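TRNA-5-methyluridine(54) 2-sulfurtransferase (Pyrococcus horikoshii, PDB 5MKO) catalyses the ATP-dependent 2-thiolation of 5-methyluridine 54 in the T loop of tRNA, a modification that stabilises tRNA at high temperature. Local coordinates at residues Ile53-Ser58 against Ala153-His158; Leu80-Gly85 against Arg139-Lys144; Arg128-Tyr133 against Cys223-Gly228; Gly135-Tyr140 against Cys287-Phe292. All blocks are in the same frame, centred on the assembly; numbering follows the deposited sequence.

Interaction 1 of 4, residues Ile53-Ser58 against Ala153-His158; sequences ILVAVS and AIATGH. With AMP (adenosine monophosphate), chain C.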
# COMPACT_ATOMS: atom_id res chain seq x y z
N ILE A 53 18.99 -28.31 -4.94
CA ILE A 53 18.67 -26.97 -4.42
C ILE A 53 19.85 -26.31 -3.70
O ILE A 53 20.51 -26.95 -2.88
CB ILE A 53 17.38 -27.02 -3.53
CG1 ILE A 53 16.21 -27.74 -4.28
CG2 ILE A 53 16.95 -25.62 -3.06
CD1 ILE A 53 15.20 -28.45 -3.41
N LEU A 54 20.12 -25.04 -4.02
CA LEU A 54 21.16 -24.26 -3.37
C LEU A 54 20.50 -23.21 -2.46
O LEU A 54 19.83 -22.31 -2.95
CB LEU A 54 22.12 -23.60 -4.38
CG LEU A 54 23.25 -22.74 -3.77
CD1 LEU A 54 24.38 -23.60 -3.22
CD2 LEU A 54 23.79 -21.77 -4.79
N VAL A 55 20.68 -23.35 -1.15
CA VAL A 55 20.13 -22.41 -0.19
C VAL A 55 21.18 -21.35 0.14
O VAL A 55 22.24 -21.66 0.66
CB VAL A 55 19.47 -23.05 1.08
CG1 VAL A 55 18.74 -21.99 1.91
CG2 VAL A 55 18.51 -24.18 0.69
N ALA A 56 20.88 -20.09 -0.22
CA ALA A 56 21.75 -18.96 0.04
C ALA A 56 21.55 -18.60 1.51
O ALA A 56 20.49 -18.11 1.89
CB ALA A 56 21.35 -17.80 -0.86
N VAL A 57 22.53 -18.97 2.36
CA VAL A 57 22.46 -18.76 3.81
C VAL A 57 23.28 -17.54 4.23
O VAL A 57 24.48 -17.47 3.99
CB VAL A 57 22.77 -20.05 4.64
CG1 VAL A 57 21.77 -21.16 4.34
CG2 VAL A 57 24.20 -20.54 4.41
N SER A 58 22.61 -16.57 4.85
CA SER A 58 23.19 -15.30 5.29
C SER A 58 23.79 -15.31 6.69
O SER A 58 24.66 -14.48 6.98
CB SER A 58 22.13 -14.20 5.23
OG SER A 58 20.94 -14.60 5.89
N ALA A 153 18.05 -25.09 -8.73
CA ALA A 153 17.32 -23.97 -8.14
C ALA A 153 18.09 -23.31 -6.99
O ALA A 153 18.91 -23.95 -6.35
CB ALA A 153 15.97 -24.46 -7.63
N ILE A 154 17.78 -22.02 -6.74
CA ILE A 154 18.30 -21.22 -5.62
C ILE A 154 17.11 -20.91 -4.74
O ILE A 154 16.08 -20.47 -5.25
CB ILE A 154 19.05 -19.90 -6.01
CG1 ILE A 154 20.08 -20.10 -7.14
CG2 ILE A 154 19.71 -19.28 -4.77
CD1 ILE A 154 20.65 -18.80 -7.74
N ALA A 155 17.23 -21.13 -3.43
CA ALA A 155 16.16 -20.82 -2.48
C ALA A 155 16.67 -19.77 -1.50
O ALA A 155 17.78 -19.89 -0.96
CB ALA A 155 15.71 -22.07 -1.75
N THR A 156 15.88 -18.70 -1.32
CA THR A 156 16.21 -17.60 -0.41
C THR A 156 15.26 -17.62 0.78
O THR A 156 14.25 -18.33 0.76
CB THR A 156 16.30 -16.26 -1.15
OG1 THR A 156 15.07 -15.97 -1.82
CG2 THR A 156 17.48 -16.18 -2.10
N GLY A 157 15.60 -16.85 1.81
CA GLY A 157 14.85 -16.77 3.06
C GLY A 157 13.68 -15.80 3.13
O GLY A 157 13.07 -15.70 4.20
N HIS A 158 13.34 -15.11 2.02
CA HIS A 158 12.24 -14.14 1.97
C HIS A 158 10.89 -14.68 2.47
O HIS A 158 10.35 -15.64 1.91
CB HIS A 158 12.06 -13.56 0.57
CG HIS A 158 13.26 -12.88 0.03
ND1 HIS A 158 14.26 -13.59 -0.60
CD2 HIS A 158 13.54 -11.56 -0.05
CE1 HIS A 158 15.13 -12.68 -1.02
NE2 HIS A 158 14.74 -11.45 -0.71
P AMP C . 18.65 -9.62 2.01
O1P AMP C . 19.82 -9.32 2.98
O2P AMP C . 17.29 -9.51 2.77
O3P AMP C . 18.70 -8.83 0.73
O5' AMP C . 18.79 -11.14 1.63
C5' AMP C . 17.81 -11.91 0.91
C4' AMP C . 18.23 -13.35 0.95
O4' AMP C . 19.55 -13.49 0.39
C3' AMP C . 18.34 -13.94 2.35
O3' AMP C . 17.07 -14.35 2.83
C2' AMP C . 19.33 -15.09 2.13
O2' AMP C . 18.66 -16.21 1.57
C1' AMP C . 20.27 -14.49 1.08
N9 AMP C . 21.51 -13.90 1.60
C8 AMP C . 21.67 -12.66 2.15
N7 AMP C . 22.89 -12.39 2.54
C5 AMP C . 23.60 -13.53 2.21
C6 AMP C . 24.95 -13.89 2.36
N6 AMP C . 25.86 -13.12 2.97
N1 AMP C . 25.34 -15.10 1.90
C2 AMP C . 24.42 -15.90 1.34
N3 AMP C . 23.12 -15.68 1.17
C4 AMP C . 22.76 -14.47 1.62

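Interaction 2 of 4, residues Leu80-Gly85 against Arg139-Lys144; sequences LHINLG and RYIMNK. With AMP (adenosine monophosphate), chain C.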
# COMPACT_ATOMS: atom_id res chain seq x y z
N LEU A 80 25.06 -22.07 0.47
CA LEU A 80 26.09 -21.10 0.13
C LEU A 80 26.06 -19.91 1.05
O LEU A 80 25.02 -19.29 1.23
CB LEU A 80 26.04 -20.66 -1.36
CG LEU A 80 26.99 -19.50 -1.76
CD1 LEU A 80 28.44 -19.92 -1.76
CD2 LEU A 80 26.63 -18.93 -3.10
N HIS A 81 27.21 -19.58 1.64
CA HIS A 81 27.36 -18.39 2.45
C HIS A 81 28.37 -17.48 1.78
O HIS A 81 29.46 -17.93 1.42
CB HIS A 81 27.77 -18.70 3.90
CG HIS A 81 28.04 -17.46 4.70
ND1 HIS A 81 27.01 -16.63 5.11
CD2 HIS A 81 29.22 -16.91 5.07
CE1 HIS A 81 27.59 -15.61 5.72
NE2 HIS A 81 28.92 -15.73 5.72
N ILE A 82 28.01 -16.21 1.59
CA ILE A 82 28.90 -15.22 0.99
C ILE A 82 29.40 -14.28 2.08
O ILE A 82 28.60 -13.60 2.71
CB ILE A 82 28.27 -14.48 -0.23
CG1 ILE A 82 27.50 -15.44 -1.18
CG2 ILE A 82 29.36 -13.68 -0.99
CD1 ILE A 82 26.46 -14.80 -2.05
N ASN A 83 30.70 -14.30 2.35
CA ASN A 83 31.36 -13.45 3.34
C ASN A 83 31.73 -12.16 2.61
O ASN A 83 32.60 -12.17 1.73
CB ASN A 83 32.60 -14.16 3.91
CG ASN A 83 33.29 -13.42 5.02
OD1 ASN A 83 33.88 -12.35 4.83
ND2 ASN A 83 33.31 -14.02 6.20
N LEU A 84 31.04 -11.07 2.94
CA LEU A 84 31.24 -9.76 2.31
C LEU A 84 32.45 -8.98 2.87
O LEU A 84 32.62 -7.80 2.54
CB LEU A 84 29.96 -8.89 2.35
CG LEU A 84 28.61 -9.46 1.84
CD1 LEU A 84 28.70 -10.15 0.47
CD2 LEU A 84 27.92 -10.27 2.89
N GLY A 85 33.27 -9.63 3.70
CA GLY A 85 34.49 -9.09 4.27
C GLY A 85 34.36 -7.85 5.13
O GLY A 85 35.32 -7.07 5.23
N ARG A 139 23.61 -11.32 -5.27
CA ARG A 139 22.75 -11.86 -6.33
C ARG A 139 23.53 -12.50 -7.48
O ARG A 139 23.09 -13.53 -8.00
CB ARG A 139 21.79 -10.77 -6.87
CG ARG A 139 20.45 -10.72 -6.12
CD ARG A 139 19.60 -9.53 -6.53
NE ARG A 139 19.80 -8.39 -5.63
CZ ARG A 139 19.65 -7.12 -5.98
NH1 ARG A 139 19.27 -6.80 -7.22
NH2 ARG A 139 19.86 -6.15 -5.10
N TYR A 140 24.69 -11.90 -7.86
CA TYR A 140 25.58 -12.38 -8.93
C TYR A 140 26.32 -13.63 -8.51
O TYR A 140 26.33 -14.61 -9.26
CB TYR A 140 26.58 -11.28 -9.36
CG TYR A 140 27.59 -11.77 -10.37
CD1 TYR A 140 28.75 -12.43 -9.97
CD2 TYR A 140 27.38 -11.60 -11.74
CE1 TYR A 140 29.67 -12.93 -10.90
CE2 TYR A 140 28.31 -12.06 -12.68
CZ TYR A 140 29.45 -12.73 -12.25
OH TYR A 140 30.36 -13.20 -13.15
N ILE A 141 27.01 -13.57 -7.35
CA ILE A 141 27.78 -14.67 -6.78
C ILE A 141 26.89 -15.88 -6.53
O ILE A 141 27.30 -16.97 -6.90
CB ILE A 141 28.59 -14.22 -5.52
CG1 ILE A 141 29.78 -13.33 -5.96
CG2 ILE A 141 29.08 -15.42 -4.68
CD1 ILE A 141 30.40 -12.50 -4.91
N MET A 142 25.67 -15.69 -5.97
CA MET A 142 24.79 -16.84 -5.74
C MET A 142 24.27 -17.41 -7.05
O MET A 142 24.10 -18.62 -7.11
CB MET A 142 23.67 -16.60 -4.70
CG MET A 142 22.57 -15.66 -5.13
SD MET A 142 21.33 -15.39 -3.82
CE MET A 142 22.17 -14.15 -2.81
N ASN A 143 24.11 -16.59 -8.11
CA ASN A 143 23.66 -17.09 -9.41
C ASN A 143 24.78 -17.83 -10.13
O ASN A 143 24.55 -18.95 -10.59
CB ASN A 143 23.10 -15.99 -10.30
CG ASN A 143 22.31 -16.53 -11.45
OD1 ASN A 143 21.11 -16.83 -11.33
ND2 ASN A 143 22.96 -16.71 -12.59
N LYS A 144 25.99 -17.21 -10.23
CA LYS A 144 27.13 -17.85 -10.89
C LYS A 144 27.60 -19.10 -10.16
O LYS A 144 27.98 -20.05 -10.82
CB LYS A 144 28.29 -16.89 -11.17
CG LYS A 144 29.10 -17.36 -12.37
CD LYS A 144 30.28 -16.48 -12.72
CE LYS A 144 30.84 -16.84 -14.08
NZ LYS A 144 31.61 -18.12 -14.06
P AMP C . 18.65 -9.62 2.01
O1P AMP C . 19.82 -9.32 2.98
O2P AMP C . 17.29 -9.51 2.77
O3P AMP C . 18.70 -8.83 0.73
O5' AMP C . 18.79 -11.14 1.63
C5' AMP C . 17.81 -11.91 0.91
C4' AMP C . 18.23 -13.35 0.95
O4' AMP C . 19.55 -13.49 0.39
C3' AMP C . 18.34 -13.94 2.35
O3' AMP C . 17.07 -14.35 2.83
C2' AMP C . 19.33 -15.09 2.13
O2' AMP C . 18.66 -16.21 1.57
C1' AMP C . 20.27 -14.49 1.08
N9 AMP C . 21.51 -13.90 1.60
C8 AMP C . 21.67 -12.66 2.15
N7 AMP C . 22.89 -12.39 2.54
C5 AMP C . 23.60 -13.53 2.21
C6 AMP C . 24.95 -13.89 2.36
N6 AMP C . 25.86 -13.12 2.97
N1 AMP C . 25.34 -15.10 1.90
C2 AMP C . 24.42 -15.90 1.34
N3 AMP C . 23.12 -15.68 1.17
C4 AMP C . 22.76 -14.47 1.62

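Interaction 3 of 4, residues Arg128-Tyr133 against Cys223-Gly228; sequences RPPCSY and CPYARG. With FES (Fe2/s2 (inorganic) cluster), chain F.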
# COMPACT_ATOMS: atom_id res chain seq x y z
N ARG A 128 28.97 5.80 -3.83
CA ARG A 128 27.75 4.98 -3.77
C ARG A 128 27.73 4.20 -2.43
O ARG A 128 28.79 3.70 -2.02
CB ARG A 128 27.71 4.01 -4.97
CG ARG A 128 27.90 4.69 -6.33
CD ARG A 128 28.40 3.75 -7.42
NE ARG A 128 29.43 4.37 -8.26
CZ ARG A 128 29.19 5.04 -9.39
NH1 ARG A 128 27.95 5.20 -9.82
NH2 ARG A 128 30.20 5.55 -10.08
N PRO A 129 26.57 4.12 -1.72
CA PRO A 129 26.55 3.41 -0.42
C PRO A 129 26.89 1.91 -0.49
O PRO A 129 26.56 1.27 -1.49
CB PRO A 129 25.12 3.65 0.10
CG PRO A 129 24.60 4.80 -0.70
CD PRO A 129 25.24 4.67 -2.05
N PRO A 130 27.54 1.34 0.57
CA PRO A 130 27.92 -0.09 0.52
C PRO A 130 26.78 -1.09 0.44
O PRO A 130 27.03 -2.23 0.04
CB PRO A 130 28.76 -0.28 1.79
CG PRO A 130 29.19 1.10 2.18
CD PRO A 130 28.03 1.97 1.81
N CYS A 131 25.56 -0.68 0.79
CA CYS A 131 24.36 -1.51 0.76
C CYS A 131 23.72 -1.61 -0.64
O CYS A 131 22.88 -2.48 -0.87
CB CYS A 131 23.35 -1.04 1.80
SG CYS A 131 24.01 -0.99 3.49
N SER A 132 24.15 -0.72 -1.56
CA SER A 132 23.68 -0.66 -2.95
C SER A 132 24.39 -1.73 -3.79
O SER A 132 23.72 -2.56 -4.42
CB SER A 132 23.90 0.73 -3.53
OG SER A 132 23.51 0.81 -4.89
N TYR A 133 25.74 -1.73 -3.79
CA TYR A 133 26.52 -2.70 -4.55
C TYR A 133 26.63 -4.05 -3.82
O TYR A 133 27.22 -4.99 -4.35
CB TYR A 133 27.89 -2.14 -4.98
CG TYR A 133 28.83 -1.77 -3.84
CD1 TYR A 133 29.71 -2.70 -3.30
CD2 TYR A 133 28.90 -0.46 -3.38
CE1 TYR A 133 30.61 -2.35 -2.30
CE2 TYR A 133 29.81 -0.09 -2.38
CZ TYR A 133 30.63 -1.05 -1.82
OH TYR A 133 31.51 -0.71 -0.82
N CYS A 223 22.94 -4.52 8.75
CA CYS A 223 24.23 -4.09 8.24
C CYS A 223 24.72 -2.77 8.86
O CYS A 223 23.95 -1.81 8.93
CB CYS A 223 24.23 -4.03 6.72
SG CYS A 223 25.73 -4.71 5.98
N PRO A 224 25.99 -2.71 9.33
CA PRO A 224 26.49 -1.47 9.94
C PRO A 224 26.65 -0.29 8.97
O PRO A 224 26.75 0.85 9.43
CB PRO A 224 27.81 -1.89 10.60
CG PRO A 224 27.83 -3.39 10.55
CD PRO A 224 27.03 -3.76 9.35
N TYR A 225 26.64 -0.56 7.65
CA TYR A 225 26.76 0.44 6.59
C TYR A 225 25.40 1.00 6.10
O TYR A 225 25.38 1.82 5.17
CB TYR A 225 27.55 -0.13 5.40
CG TYR A 225 29.03 -0.30 5.64
CD1 TYR A 225 29.88 0.81 5.73
CD2 TYR A 225 29.61 -1.56 5.71
CE1 TYR A 225 31.25 0.66 5.92
CE2 TYR A 225 30.98 -1.73 5.90
CZ TYR A 225 31.80 -0.61 6.00
OH TYR A 225 33.15 -0.77 6.20
N ALA A 226 24.28 0.57 6.72
CA ALA A 226 22.92 0.97 6.35
C ALA A 226 22.55 2.40 6.73
O ALA A 226 22.84 2.84 7.85
CB ALA A 226 21.90 -0.01 6.91
N ARG A 227 21.90 3.12 5.79
CA ARG A 227 21.43 4.50 5.99
C ARG A 227 19.93 4.56 5.72
O ARG A 227 19.50 4.69 4.57
CB ARG A 227 22.20 5.51 5.10
CG ARG A 227 23.73 5.43 5.13
CD ARG A 227 24.36 6.03 6.38
NE ARG A 227 25.80 5.78 6.41
CZ ARG A 227 26.39 4.76 7.02
NH1 ARG A 227 25.67 3.88 7.70
NH2 ARG A 227 27.71 4.62 6.98
N GLY A 228 19.15 4.42 6.79
CA GLY A 228 17.70 4.44 6.75
C GLY A 228 17.08 3.07 6.97
O GLY A 228 17.64 2.05 6.55
FE1 FES F . 24.46 -3.37 4.05
FE2 FES F . 25.10 -5.59 2.69
S1 FES F . 26.34 -3.80 3.00
S2 FES F . 23.12 -5.01 3.47

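Interaction 4 of 4, residues Gly135-Tyr140 against Cys287-Phe292; sequences GLTKRY and CAFCKF. With ZN (zinc ion), chain E; AMP (adenosine monophosphate), chain C.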
# COMPACT_ATOMS: atom_id res chain seq x y z
N GLY A 135 23.83 -5.95 -2.73
CA GLY A 135 22.81 -6.76 -3.39
C GLY A 135 23.22 -7.25 -4.75
O GLY A 135 22.95 -8.39 -5.10
N LEU A 136 23.92 -6.39 -5.52
CA LEU A 136 24.47 -6.69 -6.84
C LEU A 136 25.52 -7.80 -6.71
O LEU A 136 25.53 -8.74 -7.51
CB LEU A 136 25.08 -5.40 -7.48
CG LEU A 136 26.20 -5.55 -8.55
CD1 LEU A 136 25.62 -5.87 -9.93
CD2 LEU A 136 27.09 -4.30 -8.62
N THR A 137 26.40 -7.71 -5.67
CA THR A 137 27.47 -8.68 -5.41
C THR A 137 26.90 -10.04 -4.95
O THR A 137 27.34 -11.07 -5.46
CB THR A 137 28.53 -8.08 -4.45
OG1 THR A 137 29.01 -6.85 -4.99
CG2 THR A 137 29.72 -8.98 -4.25
N LYS A 138 25.93 -10.04 -4.01
CA LYS A 138 25.31 -11.27 -3.51
C LYS A 138 24.52 -12.02 -4.58
O LYS A 138 24.75 -13.21 -4.77
CB LYS A 138 24.43 -11.00 -2.27
CG LYS A 138 25.23 -10.65 -1.03
CD LYS A 138 24.37 -10.51 0.22
CE LYS A 138 23.35 -9.39 0.19
NZ LYS A 138 22.69 -9.23 1.51
N ARG A 139 23.61 -11.32 -5.27
CA ARG A 139 22.75 -11.86 -6.33
C ARG A 139 23.53 -12.50 -7.48
O ARG A 139 23.09 -13.53 -8.00
CB ARG A 139 21.79 -10.77 -6.87
CG ARG A 139 20.45 -10.72 -6.12
CD ARG A 139 19.60 -9.53 -6.53
NE ARG A 139 19.80 -8.39 -5.63
CZ ARG A 139 19.65 -7.12 -5.98
NH1 ARG A 139 19.27 -6.80 -7.22
NH2 ARG A 139 19.86 -6.15 -5.10
N TYR A 140 24.69 -11.90 -7.86
CA TYR A 140 25.58 -12.38 -8.93
C TYR A 140 26.32 -13.63 -8.51
O TYR A 140 26.33 -14.61 -9.26
CB TYR A 140 26.58 -11.28 -9.36
CG TYR A 140 27.59 -11.77 -10.37
CD1 TYR A 140 28.75 -12.43 -9.97
CD2 TYR A 140 27.38 -11.60 -11.74
CE1 TYR A 140 29.67 -12.93 -10.90
CE2 TYR A 140 28.31 -12.06 -12.68
CZ TYR A 140 29.45 -12.73 -12.25
OH TYR A 140 30.36 -13.20 -13.15
N CYS A 287 29.08 -6.65 -17.92
CA CYS A 287 28.01 -6.58 -16.93
C CYS A 287 28.38 -5.65 -15.78
O CYS A 287 29.56 -5.34 -15.59
CB CYS A 287 27.59 -7.97 -16.44
SG CYS A 287 28.84 -8.81 -15.43
N ALA A 288 27.37 -5.21 -15.01
CA ALA A 288 27.53 -4.32 -13.86
C ALA A 288 28.55 -4.83 -12.84
O ALA A 288 29.30 -4.02 -12.28
CB ALA A 288 26.18 -4.08 -13.20
N PHE A 289 28.60 -6.17 -12.62
CA PHE A 289 29.51 -6.82 -11.68
C PHE A 289 30.99 -6.65 -12.08
O PHE A 289 31.78 -6.17 -11.26
CB PHE A 289 29.15 -8.31 -11.52
CG PHE A 289 29.87 -9.01 -10.38
CD1 PHE A 289 29.35 -8.99 -9.09
CD2 PHE A 289 31.07 -9.69 -10.60
CE1 PHE A 289 30.02 -9.63 -8.04
CE2 PHE A 289 31.73 -10.33 -9.55
CZ PHE A 289 31.20 -10.29 -8.27
N CYS A 290 31.35 -7.03 -13.31
CA CYS A 290 32.72 -6.94 -13.81
C CYS A 290 33.20 -5.50 -13.97
O CYS A 290 34.39 -5.23 -13.79
CB CYS A 290 32.90 -7.75 -15.09
SG CYS A 290 32.91 -9.55 -14.84
N LYS A 291 32.27 -4.58 -14.28
CA LYS A 291 32.54 -3.15 -14.43
C LYS A 291 32.91 -2.56 -13.06
O LYS A 291 33.97 -1.95 -12.93
CB LYS A 291 31.33 -2.43 -15.02
CG LYS A 291 31.44 -2.13 -16.51
CD LYS A 291 30.11 -1.64 -17.08
CE LYS A 291 30.13 -1.50 -18.59
NZ LYS A 291 28.76 -1.25 -19.13
N PHE A 292 32.05 -2.80 -12.04
CA PHE A 292 32.23 -2.30 -10.67
C PHE A 292 33.50 -2.84 -9.99
O PHE A 292 34.23 -2.06 -9.37
CB PHE A 292 31.00 -2.60 -9.79
CG PHE A 292 31.12 -2.02 -8.40
CD1 PHE A 292 30.72 -0.71 -8.14
CD2 PHE A 292 31.66 -2.77 -7.36
CE1 PHE A 292 30.85 -0.17 -6.86
CE2 PHE A 292 31.81 -2.22 -6.09
CZ PHE A 292 31.41 -0.92 -5.85
ZN ZN E . 30.60 -9.90 -16.24
P AMP C . 18.65 -9.62 2.01
O1P AMP C . 19.82 -9.32 2.98
O2P AMP C . 17.29 -9.51 2.77
O3P AMP C . 18.70 -8.83 0.73
O5' AMP C . 18.79 -11.14 1.63
C5' AMP C . 17.81 -11.91 0.91
C4' AMP C . 18.23 -13.35 0.95
O4' AMP C . 19.55 -13.49 0.39
C3' AMP C . 18.34 -13.94 2.35
O3' AMP C . 17.07 -14.35 2.83
C2' AMP C . 19.33 -15.09 2.13
O2' AMP C . 18.66 -16.21 1.57
C1' AMP C . 20.27 -14.49 1.08
N9 AMP C . 21.51 -13.90 1.60
C8 AMP C . 21.67 -12.66 2.15
N7 AMP C . 22.89 -12.39 2.54
C5 AMP C . 23.60 -13.53 2.21
C6 AMP C . 24.95 -13.89 2.36
N6 AMP C . 25.86 -13.12 2.97
N1 AMP C . 25.34 -15.10 1.90
C2 AMP C . 24.42 -15.90 1.34
N3 AMP C . 23.12 -15.68 1.17
C4 AMP C . 22.76 -14.47 1.62

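Interaction 1 of 4, residues Ile53-Ser58 against Ala153-His158
Ile53 keeps CG1 beside its backbone N (chi1 -51°), which turns the CG2 methyl onto Ala155 CB, 4.0 Å away. Val55 has CG1 anti to the backbone N (chi1 -172°), and its CG2 meets the same Ala155 CB at 4.3 Å. Both contacts lie on one face of a parallel strand pair, in which Ile53, Leu54 and Val55 stand beside Ala153, Ile154 and Ala155. Three backbone bonds join the strands: Leu54 N to Ala153 O, 2.8 Å; Ala155 N to Leu54 O, 2.9 Å; and Ala56 N to Ala155 O, 3.2 Å. Past these bonds the ribose of AMP bridges the two segments. AMP O2' donates to Ala56 O at 2.7 Å and accepts from Gly157 N at 3.1 Å, while a weak bond runs from Gly157 N to AMP O3'. A CB on Gly157 would collide with that O3'. Ala56 and Gly157 are both ATP-binding residues of this PP-loop enzyme. Thr156 OG1 and His158 ND1 share a hydrogen bond, and CE1 of the histidine packs on AMP C5'. Strands 76-83 and 194-196 flank the pair. Helix 61-72 covers the face of Val55 and Ala155, and helix 132-148 that of Leu54 and Ile154.

Interaction 2 of 4, residues Leu80-Gly85 against Arg139-Lys144
The adenine pocket of the PP-loop fold is built partly here, where Leu80 and Ile82 of strand 76-83 pack against Ile141 and Met142 of helix 132-148. The strand and helix segments run at 144°, with axes 9.6 Å apart. Apolar side chains make the contact, with no hydrogen bond across it. With CG1 of Ile82 beside the backbone N (chi1 -43°) and the chain extended beyond it, CD1 lies 3.8 Å from Ile141 CG2. The same CD1 meets Met142 CB at 4.2 Å. Next to it, Leu80 CD2 is 3.8 Å from Met142 CA. Ile82 N donates to AMP N1 at 2.9 Å, and its O accepts from AMP N6 at 2.8 Å. These nearly straight bonds grip the Watson-Crick edge of the base. Shortening Ile82 to an alanine would probably open a gap beside Ile141 CG2 and Met142 CB and leave the base-binding strand less firmly packed on the helix. Leu84 CD2 packs near the amino nitrogen N6 of AMP. At the end of the strand, Asn83 OD1 accepts from Gly85 N in an Asx turn. On the helix side, Met142 is bent at chi3 (81°) and brings CE to 4.2 Å from AMP O4'.

Interaction 3 of 4, residues Arg128-Tyr133 against Cys223-Gly228
Cys131 faces the loop of Cys223 to Gly228, and its side chain reaches across from CB to sulfur. CB lies 3.4 Å from FE1 of the cluster. The torsion that sets SG beside the backbone N (chi1 -56°) carries the sulfur onto that iron, with SG bound to FE1 at 2.5 Å. The same SG also packs against the facing loop, 3.5 Å from Tyr225 O and 3.6 Å from Ala226 N. Tyr225 and Ala226 are the last two residues of a type I turn that starts at Cys223. Beside Cys131, Pro130 packs on Tyr225, its CG 3.6 Å from Tyr225 CD1, approaching the ring obliquely. The two side chains cross at about a right angle. On the other segment, Cys223 SG is 2.7 Å from FE1, and Cys223 CB is about as near, which makes the modelled position of this ligand doubtful. Cys131, Cys134 and Cys223 are the three ligands of the [4Fe-4S] cluster, although an Fe2S2 group is modelled here. Cys131 and Cys223 can alternatively form a disulfide. The fourth iron of the intact cluster has a free coordination site and may bind a small ligand such as sulfide, so acting as a sulfur carrier.

Interaction 4 of 4, residues Gly135-Tyr140 against Cys287-Phe292
The rings of Tyr140 and Phe289 lie face on face in an offset stack. Their centroids are 3.8 Å apart and their planes differ by only 9°. The stack is continued by Phe289 CB, which makes a CH-pi contact over the same tyrosine face, 4.0 Å from the ring centroid. At the edge of the Phe289 ring, near its plane, sits Thr137 CA, 3.8 Å from CE1. Cys287 SG approaches the tyrosine ring obliquely, 5.4 Å from its centroid. Both aromatic side chains extend with CG anti to the backbone N (chi1 174° for Tyr140, -169° for Phe289), which sends each ring out from its helix toward the other. Leu136 completes the apolar contact: CD1 touches Ala288 CB at 3.8 Å, and CD2 lies near Phe292 CB. Putting a serine in place of Tyr140 would probably leave one face of Phe289 without its stacking partner and open a gap beside Cys287.

Cys287, at the N-cap of its helix, binds the zinc ion through SG at 2.2 Å. Cys275 and Cys278 are further ligands, and Cys290, also a ligand of this zinc, has SG at a longer 2.7 Å. Lys138 is turned to the nucleotide, and its NZ makes a weak hydrogen bond to AMP O1P. Thr137 OG1 is bonded to Tyr133 O, one turn back. Helix 132-148 packs on helix 288-293 on this side and meets strand 76-83 through Ile141 and Met142, while Phe292 stacks on Tyr133 near the start of the long helix.

In the fold
Helix 132-148 supplies a segment to interactions 2 and 4, and segment 128-133 of interaction 3 runs into its start. It leads on to strand 153-155 of interaction 1. Interactions 1 and 2 share the central sheet, where strands 52-56 and 76-83 are neighbours. Their centres are about 11 Å apart and both touch AMP. Along the chain, interaction 2 is nested inside interaction 1, interaction 3 crosses interactions 1, 2 and 4, and interaction 4 also crosses interaction 1. Interactions 2 and 4 lie about 10 Å apart between centres, and interactions 3 and 4 about 15 Å. This helix and the loop leading into it therefore link the nucleotide pocket, the iron-sulfur site and the C-terminal zinc site.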